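Local coordinates for helicase of the snf2/rad54 family (Sulfolobus solfataricus, PDB 1Z5Z), which probably couples ATP hydrolysis to movement along duplex DNA, as SWI2/SNF2 ATPases do, here represented by its C-terminal helicase-like domain, at residues Lys114-Thr119 with Thr182-Val187. Numbering follows the deposited sequence.
Sequences KIAIFT and TSANRV
Asn-185 holds the backbone of Lys-114 at two points, taking its N-H with the side chain and giving its own amide to the carbonyl. The amide N of Lys-114 donates to OD1 of Asn-185 at 2.9 Å, in the carboxamide plane and on a lone pair, with a C=O...N angle of 126°. In return, O of Lys-114 accepts hydrogen bonds from two backbone N-H groups: N of Asn-185 at 2.9 Å, in the carbonyl plane, and N of Arg-186 at 3.1 Å, somewhat tilted from it. With CG of Asn-185 beside its own backbone N (chi1 -54°), OD1 is brought back to the start of strand 115-119. Cut back to an alanine, Asn-185 would lose OD1, and the Lys-114 N-H would probably be left without this partner while the two backbone bonds remained.

Parallel pairing follows: N of Ala-116 reaches O of Arg-186 at 2.9 Å, with an N-H...O angle of 168°. On the sheet face covered by helix 96-110, CG1 of Ile-115 runs alongside CB of Arg-186 (3.9 Å); on the other, CB of Ala-116 meets CB of Ala-184 at 4.0 Å, and CG1 of Val-187 approaches CE1 of Phe-118 obliquely.

Farther out, the Arg-186 guanidinium forms a salt bridge with Asp-113, and NZ of Lys-114 bonds to the carbonyls of Phe-159 and Asn-162. Two adjacent central strands of the RecA-like parallel sheet are thus joined at their N-terminal ends, where an asparagine carbonyl takes the Lys-114 N-H one residue before the first parallel bridge, Ile-115 with Arg-186.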
ATOM      1  N   LYS A 114       2.147   0.517  20.167  1.00 37.66           N
ATOM      2  CA  LYS A 114       2.932   1.519  19.470  1.00 38.75           C
ATOM      3  C   LYS A 114       2.733   1.001  18.032  1.00 37.04           C
ATOM      4  O   LYS A 114       3.007  -0.155  17.747  1.00 36.39           O
ATOM      5  CB  LYS A 114       4.402   1.426  19.860  1.00 41.19           C
ATOM      6  CG  LYS A 114       4.751   2.278  21.045  1.00 44.83           C
ATOM      7  CD  LYS A 114       6.195   2.701  20.947  1.00 47.84           C
ATOM      8  CE  LYS A 114       6.331   4.045  21.593  1.00 51.98           C
ATOM      9  NZ  LYS A 114       7.626   4.652  21.332  1.00 54.07           N
ATOM     10  N   ILE A 115       2.285   1.858  17.131  1.00 34.90           N
ATOM     11  CA  ILE A 115       1.937   1.443  15.776  1.00 31.71           C
ATOM     12  C   ILE A 115       2.815   2.011  14.652  1.00 32.97           C
ATOM     13  O   ILE A 115       3.046   3.215  14.596  1.00 34.22           O
ATOM     14  CB  ILE A 115       0.457   1.852  15.556  1.00 33.55           C
ATOM     15  CG1 ILE A 115      -0.405   1.184  16.630  1.00 33.03           C
ATOM     16  CG2 ILE A 115      -0.022   1.518  14.170  1.00 30.47           C
ATOM     17  CD1 ILE A 115      -1.496   2.107  17.159  1.00 36.68           C
ATOM     18  N   ALA A 116       3.312   1.154  13.770  1.00 29.91           N
ATOM     19  CA  ALA A 116       4.127   1.624  12.630  1.00 30.96           C
ATOM     20  C   ALA A 116       3.336   1.323  11.352  1.00 29.31           C
ATOM     21  O   ALA A 116       2.837   0.214  11.180  1.00 29.78           O
ATOM     22  CB  ALA A 116       5.505   0.908  12.593  1.00 27.09           C
ATOM     23  N   ILE A 117       3.208   2.309  10.463  1.00 26.24           N
ATOM     24  CA  ILE A 117       2.448   2.127   9.227  1.00 25.77           C
ATOM     25  C   ILE A 117       3.382   2.405   8.016  1.00 26.56           C
ATOM     26  O   ILE A 117       3.978   3.477   7.921  1.00 27.35           O
ATOM     27  CB  ILE A 117       1.234   3.092   9.167  1.00 23.70           C
ATOM     28  CG1 ILE A 117       0.341   2.893  10.414  1.00 26.55           C
ATOM     29  CG2 ILE A 117       0.457   2.838   7.839  1.00 24.06           C
ATOM     30  CD1 ILE A 117      -0.660   4.065  10.714  1.00 27.79           C
ATOM     31  N   PHE A 118       3.497   1.437   7.110  1.00 26.08           N
ATOM     32  CA  PHE A 118       4.388   1.552   5.955  1.00 27.68           C
ATOM     33  C   PHE A 118       3.599   1.724   4.682  1.00 29.46           C
ATOM     34  O   PHE A 118       2.539   1.122   4.539  1.00 29.74           O
ATOM     35  CB  PHE A 118       5.225   0.251   5.757  1.00 31.78           C
ATOM     36  CG  PHE A 118       6.335   0.028   6.793  1.00 29.56           C
ATOM     37  CD1 PHE A 118       6.051  -0.487   8.047  1.00 30.28           C
ATOM     38  CD2 PHE A 118       7.660   0.315   6.475  1.00 29.40           C
ATOM     39  CE1 PHE A 118       7.097  -0.728   9.004  1.00 31.71           C
ATOM     40  CE2 PHE A 118       8.698   0.095   7.389  1.00 28.50           C
ATOM     41  CZ  PHE A 118       8.413  -0.433   8.664  1.00 27.17           C
ATOM     42  N   THR A 119       4.116   2.522   3.746  1.00 25.02           N
ATOM     43  CA  THR A 119       3.493   2.660   2.433  1.00 24.88           C
ATOM     44  C   THR A 119       4.625   2.908   1.428  1.00 26.29           C
ATOM     45  O   THR A 119       5.706   3.362   1.805  1.00 27.13           O
ATOM     46  CB  THR A 119       2.464   3.834   2.347  1.00 25.86           C
ATOM     47  OG1 THR A 119       2.165   4.066   0.975  1.00 26.85           O
ATOM     48  CG2 THR A 119       3.013   5.141   2.926  1.00 25.65           C
ATOM     49  N   THR A 182      11.964  -2.114  16.478  1.00 41.92           N
ATOM     50  CA  THR A 182      11.622  -3.072  17.531  1.00 43.26           C
ATOM     51  C   THR A 182      10.626  -2.591  18.583  1.00 43.63           C
ATOM     52  O   THR A 182       9.993  -3.405  19.264  1.00 40.32           O
ATOM     53  CB  THR A 182      12.882  -3.557  18.251  1.00 43.12           C
ATOM     54  OG1 THR A 182      13.656  -2.425  18.622  1.00 42.23           O
ATOM     55  CG2 THR A 182      13.725  -4.443  17.327  1.00 44.80           C
ATOM     56  N   SER A 183      10.471  -1.285  18.741  1.00 40.65           N
ATOM     57  CA  SER A 183       9.502  -0.843  19.729  1.00 40.16           C
ATOM     58  C   SER A 183       8.075  -0.913  19.238  1.00 38.98           C
ATOM     59  O   SER A 183       7.172  -0.789  20.046  1.00 39.06           O
ATOM     60  CB  SER A 183       9.821   0.561  20.209  1.00 40.63           C
ATOM     61  OG  SER A 183      11.131   0.565  20.750  1.00 40.84           O
ATOM     62  N   ALA A 184       7.845  -1.128  17.935  1.00 34.49           N
ATOM     63  CA  ALA A 184       6.473  -1.238  17.453  1.00 35.76           C
ATOM     64  C   ALA A 184       5.844  -2.596  17.859  1.00 36.99           C
ATOM     65  O   ALA A 184       6.462  -3.657  17.730  1.00 40.91           O
ATOM     66  CB  ALA A 184       6.429  -1.072  15.918  1.00 37.24           C
ATOM     67  N   ASN A 185       4.619  -2.529  18.353  1.00 33.65           N
ATOM     68  CA  ASN A 185       3.850  -3.673  18.815  1.00 36.41           C
ATOM     69  C   ASN A 185       2.899  -4.061  17.708  1.00 36.21           C
ATOM     70  O   ASN A 185       2.441  -5.178  17.637  1.00 36.00           O
ATOM     71  CB  ASN A 185       3.000  -3.279  20.053  1.00 38.69           C
ATOM     72  CG  ASN A 185       3.837  -2.663  21.170  1.00 45.80           C
ATOM     73  OD1 ASN A 185       3.865  -1.445  21.377  1.00 46.63           O
ATOM     74  ND2 ASN A 185       4.556  -3.513  21.875  1.00 48.64           N
ATOM     75  N   ARG A 186       2.600  -3.104  16.842  1.00 34.81           N
ATOM     76  CA  ARG A 186       1.650  -3.330  15.759  1.00 33.04           C
ATOM     77  C   ARG A 186       2.221  -2.719  14.473  1.00 33.02           C
ATOM     78  O   ARG A 186       2.751  -1.603  14.482  1.00 29.76           O
ATOM     79  CB  ARG A 186       0.343  -2.662  16.145  1.00 33.73           C
ATOM     80  CG  ARG A 186      -0.730  -2.679  15.131  1.00 35.88           C
ATOM     81  CD  ARG A 186      -1.667  -3.823  15.373  1.00 39.74           C
ATOM     82  NE  ARG A 186      -2.132  -3.911  16.754  1.00 36.27           N
ATOM     83  CZ  ARG A 186      -3.239  -4.564  17.109  1.00 42.38           C
ATOM     84  NH1 ARG A 186      -3.981  -5.156  16.172  1.00 38.85           N
ATOM     85  NH2 ARG A 186      -3.591  -4.671  18.389  1.00 38.75           N
ATOM     86  N   VAL A 187       2.113  -3.451  13.375  1.00 30.64           N
ATOM     87  CA  VAL A 187       2.642  -2.977  12.121  1.00 31.02           C
ATOM     88  C   VAL A 187       1.527  -3.125  11.101  1.00 34.68           C
ATOM     89  O   VAL A 187       0.906  -4.194  11.011  1.00 32.28           O
ATOM     90  CB  VAL A 187       3.878  -3.840  11.644  1.00 34.10           C
ATOM     91  CG1 VAL A 187       4.394  -3.326  10.299  1.00 31.54           C
ATOM     92  CG2 VAL A 187       5.002  -3.804  12.682  1.00 33.33           C
TER